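Local coordinates for protein glycoside hydrolase, GH17 family (Formosa sp. Hel1_33_131, PDB 6FCG) that probably hydrolyses internal beta-1,3-glucosidic bonds of the algal storage glucan laminarin, acting as an endo-laminarinase of glycoside hydrolase family 17, at residues 52-57 and 93-98; 127-132 and 176-181; 253-258 and 272-277; 382-387 and 402-407. All coordinates share one frame; numbering follows the deposited sequence.

Contact 1 (52-57 and 93-98)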
loop_
_atom_site.group_PDB
_atom_site.type_symbol
_atom_site.label_atom_id
_atom_site.label_comp_id
_atom_site.label_asym_id
_atom_site.label_seq_id
_atom_site.Cartn_x
_atom_site.Cartn_y
_atom_site.Cartn_z
ATOM N N ILE A 52 2.962 -20.668 -37.239
ATOM C CA ILE A 52 3.480 -19.683 -36.303
ATOM C C ILE A 52 2.986 -18.290 -36.686
ATOM O O ILE A 52 2.829 -17.998 -37.867
ATOM C CB ILE A 52 5.032 -19.728 -36.272
ATOM C CG1 ILE A 52 5.609 -19.074 -35.023
ATOM C CG2 ILE A 52 5.666 -19.065 -37.484
ATOM C CD1 ILE A 52 6.660 -19.922 -34.339
ATOM N N SER A 53 2.807 -17.413 -35.703
ATOM C CA SER A 53 2.675 -15.977 -35.969
ATOM C C SER A 53 4.075 -15.352 -36.145
ATOM O O SER A 53 5.008 -15.665 -35.358
ATOM C CB SER A 53 1.892 -15.286 -34.854
ATOM O OG SER A 53 0.534 -15.676 -34.893
ATOM N N TYR A 54 4.244 -14.487 -37.151
ATOM C CA TYR A 54 5.577 -13.950 -37.479
ATOM C C TYR A 54 5.639 -12.453 -37.758
ATOM O O TYR A 54 4.818 -11.880 -38.478
ATOM C CB TYR A 54 6.207 -14.708 -38.656
ATOM C CG TYR A 54 7.514 -14.100 -39.132
ATOM C CD1 TYR A 54 8.692 -14.349 -38.472
ATOM C CD2 TYR A 54 7.551 -13.211 -40.204
ATOM C CE1 TYR A 54 9.889 -13.766 -38.876
ATOM C CE2 TYR A 54 8.733 -12.621 -40.617
ATOM C CZ TYR A 54 9.895 -12.898 -39.944
ATOM O OH TYR A 54 11.060 -12.322 -40.384
ATOM N N GLY A 55 6.651 -11.839 -37.157
ATOM C CA GLY A 55 7.114 -10.526 -37.518
ATOM C C GLY A 55 8.624 -10.543 -37.436
ATOM O O GLY A 55 9.212 -11.190 -36.551
ATOM N N GLY A 56 9.261 -9.755 -38.295
ATOM C CA GLY A 56 10.711 -9.754 -38.499
ATOM C C GLY A 56 11.389 -8.449 -38.121
ATOM O O GLY A 56 12.577 -8.277 -38.351
ATOM N N TYR A 57 10.623 -7.537 -37.553
ATOM C CA TYR A 57 11.126 -6.257 -37.087
ATOM C C TYR A 57 12.104 -6.499 -35.963
ATOM O O TYR A 57 11.860 -7.350 -35.098
ATOM C CB TYR A 57 9.982 -5.398 -36.564
ATOM C CG TYR A 57 8.982 -4.942 -37.603
ATOM C CD1 TYR A 57 9.236 -3.839 -38.415
ATOM C CD2 TYR A 57 7.769 -5.601 -37.768
ATOM C CE1 TYR A 57 8.297 -3.404 -39.353
ATOM C CE2 TYR A 57 6.843 -5.181 -38.706
ATOM C CZ TYR A 57 7.111 -4.091 -39.496
ATOM O OH TYR A 57 6.179 -3.647 -40.381
ATOM N N LEU A 93 2.084 -1.550 -44.449
ATOM C CA LEU A 93 3.499 -1.383 -44.450
ATOM C C LEU A 93 4.050 -2.449 -45.366
ATOM O O LEU A 93 3.382 -3.429 -45.668
ATOM C CB LEU A 93 4.040 -1.505 -43.014
ATOM C CG LEU A 93 3.465 -0.497 -41.980
ATOM C CD1 LEU A 93 4.063 -0.713 -40.589
ATOM C CD2 LEU A 93 3.648 0.969 -42.395
ATOM N N ALA A 94 5.300 -2.268 -45.767
ATOM C CA ALA A 94 5.979 -3.121 -46.768
ATOM C C ALA A 94 6.291 -4.547 -46.282
ATOM O O ALA A 94 6.509 -5.441 -47.097
ATOM C CB ALA A 94 7.277 -2.449 -47.192
ATOM N N HIS A 95 6.358 -4.704 -44.955
ATOM C CA HIS A 95 6.766 -5.932 -44.292
ATOM C C HIS A 95 6.218 -7.247 -44.902
ATOM O O HIS A 95 6.973 -8.147 -45.199
ATOM C CB HIS A 95 6.396 -5.769 -42.815
ATOM C CG HIS A 95 6.661 -6.962 -41.959
ATOM N ND1 HIS A 95 5.652 -7.749 -41.441
ATOM C CD2 HIS A 95 7.814 -7.463 -41.468
ATOM C CE1 HIS A 95 6.173 -8.712 -40.703
ATOM N NE2 HIS A 95 7.482 -8.565 -40.714
ATOM N N THR A 96 4.909 -7.354 -45.101
ATOM C CA THR A 96 4.309 -8.593 -45.575
ATOM C C THR A 96 4.727 -8.888 -46.999
ATOM O O THR A 96 5.017 -10.016 -47.352
ATOM C CB THR A 96 2.787 -8.496 -45.483
ATOM O OG1 THR A 96 2.433 -8.444 -44.092
ATOM C CG2 THR A 96 2.082 -9.663 -46.192
ATOM N N SER A 97 4.675 -7.857 -47.827
ATOM C CA SER A 97 5.124 -7.903 -49.202
ATOM C C SER A 97 6.586 -8.343 -49.277
ATOM O O SER A 97 6.967 -9.148 -50.126
ATOM C CB SER A 97 4.907 -6.515 -49.832
ATOM O OG SER A 97 5.562 -6.381 -51.061
ATOM N N ASN A 98 7.414 -7.815 -48.400
ATOM C CA ASN A 98 8.817 -8.212 -48.384
ATOM C C ASN A 98 9.030 -9.660 -47.931
ATOM O O ASN A 98 9.981 -10.297 -48.393
ATOM C CB ASN A 98 9.658 -7.246 -47.561
ATOM C CG ASN A 98 9.730 -5.875 -48.201
ATOM O OD1 ASN A 98 9.709 -5.744 -49.422
ATOM N ND2 ASN A 98 9.851 -4.865 -47.395
#
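G56 and H95 mark the closest backbone approach, with CA atoms 8.0 Å apart. Segment 52-57 runs off the end of strand 50-53 into an extended loop, while 93-98 leads into helix 95-109. The gap between the two backbones is bridged mainly by the imidazole of H95. Its CG stands anti to the backbone N (chi1 177°), which carries the ring across to the loop, where NE2 accepts from the backbone N of G56 at 3.2 Å. The amide lies out of the imidazole plane, and the N-H...N angle is 152°. Y57 lies over one face of this ring in an offset stack, with centroids 4.5 Å apart and planes at 22°. Y57 CE2 sits above the middle of the imidazole, and Y57 OH reaches past the ring to H95 CB (3.2 Å). L93 CD1 makes van der Waals contact with Y57 OH at 3.6 Å, the side chains crossing at about a right angle. That hydroxyl is bonded to Q65, and W357 meets the Y57 ring edge-to-face. Stack and bond together limit rotation of the imidazole. Y54 approaches H95 NE2 more loosely, its own hydroxyl bonded to D74. Such a loop, following the C-terminal end of the first strand of a (beta/alpha)8 barrel, lies on the side where glycosidases of this fold carry their active-site cleft.

Contact 2 (127-132 and 176-181)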
loop_
_atom_site.group_PDB
_atom_site.type_symbol
_atom_site.label_atom_id
_atom_site.label_comp_id
_atom_site.label_asym_id
_atom_site.label_seq_id
_atom_site.Cartn_x
_atom_site.Cartn_y
_atom_site.Cartn_z
ATOM N N ASN A 127 -11.934 6.716 -38.053
ATOM C CA ASN A 127 -11.008 7.557 -37.279
ATOM C C ASN A 127 -10.030 6.846 -36.372
ATOM O O ASN A 127 -9.253 7.483 -35.679
ATOM C CB ASN A 127 -11.732 8.680 -36.488
ATOM C CG ASN A 127 -12.466 9.686 -37.370
ATOM O OD1 ASN A 127 -13.413 10.331 -36.917
ATOM N ND2 ASN A 127 -11.995 9.891 -38.586
ATOM N N ALA A 128 -9.966 5.535 -36.436
ATOM C CA ALA A 128 -8.885 4.818 -35.769
ATOM C C ALA A 128 -7.502 5.406 -36.099
ATOM O O ALA A 128 -7.227 5.797 -37.218
ATOM C CB ALA A 128 -8.913 3.361 -36.169
ATOM N N TRP A 129 -6.665 5.480 -35.075
ATOM C CA TRP A 129 -5.294 5.982 -35.175
ATOM C C TRP A 129 -5.199 7.459 -35.593
ATOM O O TRP A 129 -4.142 7.868 -36.047
ATOM C CB TRP A 129 -4.432 5.100 -36.093
ATOM C CG TRP A 129 -4.733 3.640 -35.966
ATOM C CD1 TRP A 129 -5.279 2.831 -36.928
ATOM C CD2 TRP A 129 -4.603 2.838 -34.794
ATOM N NE1 TRP A 129 -5.466 1.570 -36.427
ATOM C CE2 TRP A 129 -5.046 1.545 -35.118
ATOM C CE3 TRP A 129 -4.142 3.085 -33.493
ATOM C CZ2 TRP A 129 -5.041 0.497 -34.186
ATOM C CZ3 TRP A 129 -4.133 2.029 -32.558
ATOM C CH2 TRP A 129 -4.586 0.759 -32.918
ATOM N N THR A 130 -6.263 8.249 -35.396
ATOM C CA THR A 130 -6.229 9.695 -35.613
ATOM C C THR A 130 -6.554 10.388 -34.311
ATOM O O THR A 130 -6.739 9.748 -33.303
ATOM C CB THR A 130 -7.263 10.137 -36.643
ATOM O OG1 THR A 130 -8.566 10.052 -36.048
ATOM C CG2 THR A 130 -7.218 9.258 -37.887
ATOM N N ASP A 131 -6.637 11.708 -34.343
ATOM C CA ASP A 131 -7.087 12.502 -33.172
ATOM C C ASP A 131 -8.578 12.937 -33.283
ATOM O O ASP A 131 -9.015 13.814 -32.564
ATOM C CB ASP A 131 -6.135 13.701 -32.936
ATOM C CG ASP A 131 -6.119 14.711 -34.107
ATOM O OD1 ASP A 131 -6.922 14.599 -35.077
ATOM O OD2 ASP A 131 -5.281 15.642 -34.054
ATOM N N GLN A 132 -9.315 12.320 -34.198
ATOM C CA GLN A 132 -10.725 12.563 -34.380
ATOM C C GLN A 132 -11.581 11.546 -33.586
ATOM O O GLN A 132 -11.118 10.465 -33.279
ATOM C CB GLN A 132 -11.086 12.483 -35.895
ATOM C CG GLN A 132 -10.657 13.658 -36.783
ATOM C CD GLN A 132 -10.891 15.021 -36.156
ATOM O OE1 GLN A 132 -12.041 15.469 -36.047
ATOM N NE2 GLN A 132 -9.810 15.677 -35.715
ATOM N N ALA A 176 -10.349 -1.064 -28.005
ATOM C CA ALA A 176 -10.907 0.287 -27.994
ATOM C C ALA A 176 -10.399 1.186 -29.087
ATOM O O ALA A 176 -11.082 2.093 -29.523
ATOM C CB ALA A 176 -10.660 0.947 -26.645
ATOM N N SER A 177 -9.185 0.952 -29.524
ATOM C CA SER A 177 -8.584 1.810 -30.537
ATOM C C SER A 177 -9.165 1.686 -31.922
ATOM O O SER A 177 -8.981 2.617 -32.705
ATOM C CB SER A 177 -7.071 1.576 -30.627
ATOM O OG SER A 177 -6.432 2.337 -29.634
ATOM N N TYR A 178 -9.796 0.565 -32.258
ATOM C CA TYR A 178 -10.153 0.329 -33.672
ATOM C C TYR A 178 -11.301 -0.617 -34.003
ATOM O O TYR A 178 -11.590 -0.809 -35.187
ATOM C CB TYR A 178 -8.908 -0.181 -34.424
ATOM C CG TYR A 178 -8.441 -1.578 -33.997
ATOM C CD1 TYR A 178 -7.677 -1.777 -32.829
ATOM C CD2 TYR A 178 -8.751 -2.693 -34.767
ATOM C CE1 TYR A 178 -7.262 -3.055 -32.457
ATOM C CE2 TYR A 178 -8.330 -3.961 -34.394
ATOM C CZ TYR A 178 -7.592 -4.143 -33.252
ATOM O OH TYR A 178 -7.198 -5.408 -32.931
ATOM N N PHE A 179 -11.975 -1.184 -33.008
ATOM C CA PHE A 179 -12.873 -2.285 -33.303
ATOM C C PHE A 179 -14.050 -1.874 -34.171
ATOM O O PHE A 179 -14.478 -0.728 -34.166
ATOM C CB PHE A 179 -13.318 -3.029 -32.040
ATOM C CG PHE A 179 -14.444 -2.376 -31.275
ATOM C CD1 PHE A 179 -15.771 -2.680 -31.578
ATOM C CD2 PHE A 179 -14.186 -1.577 -30.164
ATOM C CE1 PHE A 179 -16.815 -2.111 -30.849
ATOM C CE2 PHE A 179 -15.224 -1.027 -29.425
ATOM C CZ PHE A 179 -16.540 -1.284 -29.771
ATOM N N VAL A 180 -14.565 -2.844 -34.898
ATOM C CA VAL A 180 -15.692 -2.662 -35.789
ATOM C C VAL A 180 -16.794 -3.687 -35.446
ATOM O O VAL A 180 -16.586 -4.658 -34.680
ATOM C CB VAL A 180 -15.241 -2.777 -37.285
ATOM C CG1 VAL A 180 -14.291 -1.657 -37.594
ATOM C CG2 VAL A 180 -14.637 -4.158 -37.615
ATOM N N GLN A 181 -17.959 -3.467 -36.046
ATOM C CA GLN A 181 -19.060 -4.401 -35.925
ATOM C C GLN A 181 -18.849 -5.578 -36.894
ATOM O O GLN A 181 -18.152 -5.443 -37.895
ATOM C CB GLN A 181 -20.390 -3.693 -36.215
ATOM C CG GLN A 181 -20.658 -2.522 -35.300
ATOM C CD GLN A 181 -20.727 -2.966 -33.871
ATOM O OE1 GLN A 181 -19.825 -2.669 -33.162
ATOM N NE2 GLN A 181 -21.751 -3.767 -33.455
HETATM O O HOH W 1 -7.563 4.798 -32.384
#
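A128 and W129 rest on S177 and Y178 where two loops of the (beta/alpha)8 barrel meet, one following strands 116-121 and 125-126, the other following strand 161-168. The first shell is mostly apolar, with one bridging water. A128 CB lies 3.9 Å from Y178 CB and also touches the S177 carbonyl. The far end of the W129 indole touches both partners: CH2 meets S177 CB at 3.5 Å, and CZ2 meets Y178 CD1 at 3.7 Å. W129 and Y178 lie side by side and point the same way; their ring planes are 26° apart but slid so far that overlap is slight. Y178 CG, between its backbone N and carbonyl carbon (chi1 68°), sets the ring beside the indole. A water ties the backbones together, accepting from W129 N and donating to S177 O.

Further out, polar ends fix both rings: W129 NE1 bonds to D124, and Y178 OH to the carbonyl of N168. H430 of the second subunit stacks on the W129 ring, so the tryptophan also serves a subunit interface. W122 meets the Y178 ring with planes at about 40°, and a backbone bond joins Y178 to C125. The type II beta turn from N127 to T130 places A128 and W129 at its corners. N127 O takes two donors, T130 N and T130 OG1, and the same hydroxyl oxygen accepts from Q132 N at 3.0 Å, making an ST turn.

Contact 3 (253-258 and 272-277)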
loop_
_atom_site.group_PDB
_atom_site.type_symbol
_atom_site.label_atom_id
_atom_site.label_comp_id
_atom_site.label_asym_id
_atom_site.label_seq_id
_atom_site.Cartn_x
_atom_site.Cartn_y
_atom_site.Cartn_z
ATOM N N ILE A 253 -9.156 -17.256 -11.854
ATOM C CA ILE A 253 -9.757 -18.331 -11.039
ATOM C C ILE A 253 -9.116 -19.711 -11.300
ATOM O O ILE A 253 -9.074 -20.549 -10.407
ATOM C CB ILE A 253 -11.302 -18.368 -11.135
ATOM C CG1 ILE A 253 -12.010 -17.149 -10.465
ATOM C CG2 ILE A 253 -11.880 -19.612 -10.463
ATOM C CD1 ILE A 253 -11.438 -15.740 -10.649
ATOM N N PHE A 254 -8.542 -19.899 -12.485
ATOM C CA PHE A 254 -7.852 -21.145 -12.902
ATOM C C PHE A 254 -6.368 -21.208 -12.520
ATOM O O PHE A 254 -5.728 -22.247 -12.649
ATOM C CB PHE A 254 -7.971 -21.293 -14.445
ATOM C CG PHE A 254 -7.029 -20.400 -15.210
ATOM C CD1 PHE A 254 -5.741 -20.836 -15.523
ATOM C CD2 PHE A 254 -7.396 -19.108 -15.569
ATOM C CE1 PHE A 254 -4.858 -20.013 -16.197
ATOM C CE2 PHE A 254 -6.506 -18.277 -16.239
ATOM C CZ PHE A 254 -5.240 -18.734 -16.556
ATOM N N TRP A 255 -5.808 -20.081 -12.097
ATOM C CA TRP A 255 -4.352 -19.924 -11.981
ATOM C C TRP A 255 -3.913 -19.904 -10.521
ATOM O O TRP A 255 -4.330 -19.038 -9.751
ATOM C CB TRP A 255 -3.937 -18.616 -12.656
ATOM C CG TRP A 255 -2.485 -18.311 -12.584
ATOM C CD1 TRP A 255 -1.912 -17.292 -11.902
ATOM C CD2 TRP A 255 -1.438 -19.025 -13.202
ATOM N NE1 TRP A 255 -0.578 -17.336 -12.050
ATOM C CE2 TRP A 255 -0.255 -18.397 -12.848
ATOM C CE3 TRP A 255 -1.383 -20.151 -14.012
ATOM C CZ2 TRP A 255 0.995 -18.846 -13.287
ATOM C CZ3 TRP A 255 -0.153 -20.598 -14.447
ATOM C CH2 TRP A 255 1.016 -19.954 -14.079
ATOM N N GLY A 256 -3.081 -20.865 -10.158
ATOM C CA GLY A 256 -2.480 -20.900 -8.852
ATOM C C GLY A 256 -1.995 -22.270 -8.443
ATOM O O GLY A 256 -1.960 -23.208 -9.241
ATOM N N VAL A 257 -1.551 -22.340 -7.192
ATOM C CA VAL A 257 -1.291 -23.601 -6.497
ATOM C C VAL A 257 -2.405 -23.684 -5.466
ATOM O O VAL A 257 -2.528 -22.792 -4.613
ATOM C CB VAL A 257 0.095 -23.589 -5.832
ATOM C CG1 VAL A 257 0.368 -24.901 -5.128
ATOM C CG2 VAL A 257 1.166 -23.347 -6.879
ATOM N N PHE A 258 -3.229 -24.731 -5.573
ATOM C CA PHE A 258 -4.491 -24.847 -4.802
ATOM C C PHE A 258 -4.424 -26.000 -3.808
ATOM O O PHE A 258 -3.952 -27.102 -4.133
ATOM C CB PHE A 258 -5.695 -25.063 -5.738
ATOM C CG PHE A 258 -5.997 -23.891 -6.670
ATOM C CD1 PHE A 258 -6.881 -22.883 -6.284
ATOM C CD2 PHE A 258 -5.426 -23.825 -7.932
ATOM C CE1 PHE A 258 -7.172 -21.824 -7.137
ATOM C CE2 PHE A 258 -5.704 -22.777 -8.776
ATOM C CZ PHE A 258 -6.587 -21.772 -8.384
ATOM N N ILE A 272 1.098 -28.925 -12.901
ATOM C CA ILE A 272 -0.351 -28.942 -12.634
ATOM C C ILE A 272 -0.963 -27.602 -12.970
ATOM O O ILE A 272 -2.043 -27.539 -13.552
ATOM C CB ILE A 272 -0.648 -29.297 -11.143
ATOM C CG1 ILE A 272 -0.440 -30.782 -10.927
ATOM C CG2 ILE A 272 -2.070 -28.943 -10.712
ATOM C CD1 ILE A 272 -0.169 -31.140 -9.484
ATOM N N ALA A 273 -0.288 -26.529 -12.570
ATOM C CA ALA A 273 -0.806 -25.190 -12.801
ATOM C C ALA A 273 -0.834 -24.868 -14.300
ATOM O O ALA A 273 -1.832 -24.336 -14.797
ATOM C CB ALA A 273 0.028 -24.163 -12.060
ATOM N N MET A 274 0.259 -25.207 -14.990
ATOM C CA MET A 274 0.348 -25.015 -16.414
ATOM C C MET A 274 -0.631 -25.894 -17.196
ATOM O O MET A 274 -1.153 -25.456 -18.228
ATOM C CB MET A 274 1.777 -25.217 -16.924
ATOM C CG MET A 274 2.745 -24.108 -16.527
ATOM S SD MET A 274 2.121 -22.435 -16.783
ATOM C CE MET A 274 2.066 -22.407 -18.570
ATOM N N ASN A 275 -0.904 -27.099 -16.718
ATOM C CA ASN A 275 -1.958 -27.892 -17.319
ATOM C C ASN A 275 -3.327 -27.222 -17.241
ATOM O O ASN A 275 -4.110 -27.285 -18.182
ATOM C CB ASN A 275 -2.028 -29.292 -16.723
ATOM C CG ASN A 275 -2.958 -30.186 -17.523
ATOM O OD1 ASN A 275 -2.558 -30.754 -18.542
ATOM N ND2 ASN A 275 -4.208 -30.308 -17.081
ATOM N N ARG A 276 -3.624 -26.565 -16.128
ATOM C CA ARG A 276 -4.873 -25.817 -16.029
ATOM C C ARG A 276 -4.955 -24.692 -17.086
ATOM O O ARG A 276 -6.047 -24.397 -17.585
ATOM C CB ARG A 276 -5.097 -25.262 -14.607
ATOM C CG ARG A 276 -5.801 -26.218 -13.644
ATOM C CD ARG A 276 -6.152 -25.515 -12.326
ATOM N NE ARG A 276 -4.947 -25.198 -11.549
ATOM C CZ ARG A 276 -4.374 -25.989 -10.636
ATOM N NH1 ARG A 276 -4.886 -27.172 -10.323
ATOM N NH2 ARG A 276 -3.259 -25.598 -10.018
ATOM N N ALA A 277 -3.822 -24.060 -17.377
ATOM C CA ALA A 277 -3.739 -23.012 -18.373
ATOM C C ALA A 277 -4.040 -23.544 -19.762
ATOM O O ALA A 277 -4.731 -22.891 -20.561
ATOM C CB ALA A 277 -2.356 -22.368 -18.342
#
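R276 reaches from helix 266-294 to the carbonyls of F254 and G256, in the excursion that joins the sixth and seventh strands of the (beta/alpha)8 barrel. Two hydrogen bonds grip the loop: NH2 donates to G256 O at 2.8 Å, and NE makes a weaker, strongly bent bond to F254 O. A bend at chi3 (-69°) turns the guanidinium along the loop, and E261 forms a salt bridge with the same NH2. Aromatic contacts form a second group. F258, next to the guanidinium, stands nearly perpendicular to it, with CD2 over one face. Away from the arginine, the sulfur of M274 lies at the edge of the W255 indole, a Met-aromatic contact with SD 3.7 Å from CZ3, while W255 NE1 bonds to the carbonyl of S321. The apolar pair is F254 with A277: F254, stacked on Y280, places CE1 4.1 Å from A277 CB. One helical turn back, A273 CB makes a van der Waals contact at 3.6 Å with G256 O, the carbonyl oxygen that R276 NH2 also uses.

Contact 4 (382-387 and 402-407)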
loop_
_atom_site.group_PDB
_atom_site.type_symbol
_atom_site.label_atom_id
_atom_site.label_comp_id
_atom_site.label_asym_id
_atom_site.label_seq_id
_atom_site.Cartn_x
_atom_site.Cartn_y
_atom_site.Cartn_z
ATOM N N VAL A 382 12.513 -23.215 -24.417
ATOM C CA VAL A 382 11.646 -24.018 -25.285
ATOM C C VAL A 382 12.359 -24.714 -26.455
ATOM O O VAL A 382 11.967 -25.827 -26.810
ATOM C CB VAL A 382 10.440 -23.176 -25.781
ATOM C CG1 VAL A 382 10.868 -22.008 -26.658
ATOM C CG2 VAL A 382 9.401 -24.032 -26.486
ATOM N N LEU A 383 13.375 -24.064 -27.042
ATOM C CA LEU A 383 14.126 -24.603 -28.199
ATOM C C LEU A 383 15.563 -25.072 -27.934
ATOM O O LEU A 383 16.278 -25.392 -28.880
ATOM C CB LEU A 383 14.189 -23.550 -29.329
ATOM C CG LEU A 383 12.888 -23.023 -29.925
ATOM C CD1 LEU A 383 13.174 -22.117 -31.113
ATOM C CD2 LEU A 383 11.974 -24.171 -30.329
ATOM N N TRP A 384 16.015 -25.076 -26.683
ATOM C CA TRP A 384 17.394 -25.521 -26.359
ATOM C C TRP A 384 17.681 -26.890 -26.912
ATOM O O TRP A 384 18.756 -27.142 -27.411
ATOM C CB TRP A 384 17.596 -25.609 -24.850
ATOM C CG TRP A 384 17.739 -24.315 -24.117
ATOM C CD1 TRP A 384 17.593 -23.044 -24.617
ATOM C CD2 TRP A 384 18.039 -24.179 -22.745
ATOM N NE1 TRP A 384 17.793 -22.136 -23.622
ATOM C CE2 TRP A 384 18.063 -22.813 -22.459
ATOM C CE3 TRP A 384 18.285 -25.093 -21.716
ATOM C CZ2 TRP A 384 18.317 -22.328 -21.173
ATOM C CZ3 TRP A 384 18.558 -24.619 -20.455
ATOM C CH2 TRP A 384 18.568 -23.243 -20.189
ATOM N N ASP A 385 16.703 -27.768 -26.832
ATOM C CA ASP A 385 16.873 -29.127 -27.286
ATOM C C ASP A 385 17.229 -29.152 -28.779
ATOM O O ASP A 385 18.137 -29.867 -29.189
ATOM C CB ASP A 385 15.593 -29.912 -26.992
ATOM C CG ASP A 385 15.821 -31.399 -26.909
ATOM O OD1 ASP A 385 16.715 -31.930 -27.612
ATOM O OD2 ASP A 385 15.059 -32.046 -26.155
ATOM N N LEU A 386 16.529 -28.355 -29.577
ATOM C CA LEU A 386 16.831 -28.239 -31.002
ATOM C C LEU A 386 18.187 -27.642 -31.312
ATOM O O LEU A 386 18.805 -28.036 -32.297
ATOM C CB LEU A 386 15.789 -27.398 -31.725
ATOM C CG LEU A 386 14.352 -27.930 -31.745
ATOM C CD1 LEU A 386 13.456 -27.078 -32.652
ATOM C CD2 LEU A 386 14.268 -29.392 -32.177
ATOM N N VAL A 387 18.652 -26.691 -30.516
ATOM C CA VAL A 387 20.007 -26.175 -30.713
ATOM C C VAL A 387 21.030 -27.313 -30.562
ATOM O O VAL A 387 21.938 -27.446 -31.380
ATOM C CB VAL A 387 20.356 -25.010 -29.756
ATOM C CG1 VAL A 387 21.823 -24.586 -29.874
ATOM C CG2 VAL A 387 19.454 -23.826 -30.049
ATOM N N ILE A 402 22.878 -19.093 -33.622
ATOM C CA ILE A 402 21.760 -19.422 -32.769
ATOM C C ILE A 402 22.268 -20.147 -31.533
ATOM O O ILE A 402 22.522 -21.345 -31.540
ATOM C CB ILE A 402 20.674 -20.225 -33.495
ATOM C CG1 ILE A 402 20.268 -19.538 -34.803
ATOM C CG2 ILE A 402 19.452 -20.390 -32.610
ATOM C CD1 ILE A 402 19.934 -18.064 -34.700
ATOM N N THR A 403 22.339 -19.378 -30.457
ATOM C CA THR A 403 22.874 -19.772 -29.163
ATOM C C THR A 403 21.729 -20.001 -28.181
ATOM O O THR A 403 20.639 -19.461 -28.350
ATOM C CB THR A 403 23.818 -18.653 -28.718
ATOM O OG1 THR A 403 25.070 -18.950 -29.295
ATOM C CG2 THR A 403 24.001 -18.519 -27.224
ATOM N N LYS A 404 21.963 -20.838 -27.180
ATOM C CA LYS A 404 21.019 -21.010 -26.078
ATOM C C LYS A 404 21.041 -19.823 -25.126
ATOM O O LYS A 404 22.104 -19.302 -24.814
ATOM C CB LYS A 404 21.342 -22.290 -25.331
ATOM C CG LYS A 404 20.795 -23.546 -26.005
ATOM C CD LYS A 404 21.772 -24.714 -26.095
ATOM C CE LYS A 404 22.410 -25.080 -24.770
ATOM N NZ LYS A 404 23.074 -26.409 -24.796
ATOM N N THR A 405 19.859 -19.381 -24.674
ATOM C CA THR A 405 19.741 -18.398 -23.560
ATOM C C THR A 405 20.290 -19.041 -22.305
ATOM O O THR A 405 20.328 -20.269 -22.240
ATOM C CB THR A 405 18.273 -17.967 -23.259
ATOM O OG1 THR A 405 17.461 -19.122 -23.047
ATOM C CG2 THR A 405 17.674 -17.124 -24.406
ATOM N N TYR A 406 20.741 -18.230 -21.335
ATOM C CA TYR A 406 21.343 -18.734 -20.067
ATOM C C TYR A 406 22.569 -19.657 -20.238
ATOM O O TYR A 406 22.938 -20.382 -19.305
ATOM C CB TYR A 406 20.299 -19.517 -19.237
ATOM C CG TYR A 406 19.140 -18.708 -18.763
ATOM C CD1 TYR A 406 19.166 -18.111 -17.504
ATOM C CD2 TYR A 406 18.003 -18.552 -19.554
ATOM C CE1 TYR A 406 18.104 -17.384 -17.047
ATOM C CE2 TYR A 406 16.918 -17.818 -19.104
ATOM C CZ TYR A 406 16.977 -17.242 -17.840
ATOM O OH TYR A 406 15.915 -16.516 -17.395
ATOM N N ASN A 407 23.182 -19.674 -21.415
ATOM C CA ASN A 407 24.225 -20.650 -21.728
ATOM C C ASN A 407 23.809 -22.078 -21.598
ATOM O O ASN A 407 24.641 -22.948 -21.334
ATOM C CB ASN A 407 25.484 -20.380 -20.912
ATOM C CG ASN A 407 26.319 -19.415 -21.627
ATOM O OD1 ASN A 407 26.781 -19.778 -22.690
ATOM N ND2 ASN A 407 26.332 -18.142 -21.220
#
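I402 meets V387 first, its carbonyl oxygen 3.7 Å from V387 CG1 and the two CG2 methyls brushing at 4.3 Å. K404 comes next and lies at about a right angle across the indole that W384 projects from helix 384-388. Its CG sits over the five-membered ring, 3.9 Å from the centroid, in a CH-pi contact. The lysine chain then bends at chi2 and chi3, CD packs on V387 CG1 (3.8 Å), and NZ forms a salt bridge with D388. The short beta-hairpin of strands 396-397 and 400-401 has reversed the chain, and the segment runs roughly antiparallel to helix 384-388; backbone bonds of T403 and T405 to A379 fasten it further. T405 OG1 accepts from W384 NE1 at 3.1 Å, close to the indole plane, with an N-H...O angle of 155°, and also bonds to E326 on helix 326-342. Y406 follows, its CB 3.9 Å from W384 CZ2 and its own hydroxyl bonded to E416 on helix 410-416.

Contacts 1 and 2 both involve loops that follow barrel strands at their C-terminal ends, the side where the active-site cleft of this fold is expected; their centres lie 23 Å apart. Contacts 3 and 4 lie farther along the chain, each about 22 Å from its centre, and pack a helix against a loop, which comes before the helix in contact 3 and after it in contact 4. Contact 4 comes within about 8 Å of contact 1 (nearest atoms), whereas contacts 2 and 4, with centres 41 Å apart, sit on opposite sides of the chain's centre. So do contacts 1 and 3. The assembly brings distant ones together: N275 of segment 272-277 packs on D131 of the third subunit, a residue from that copy's 127-132 loop.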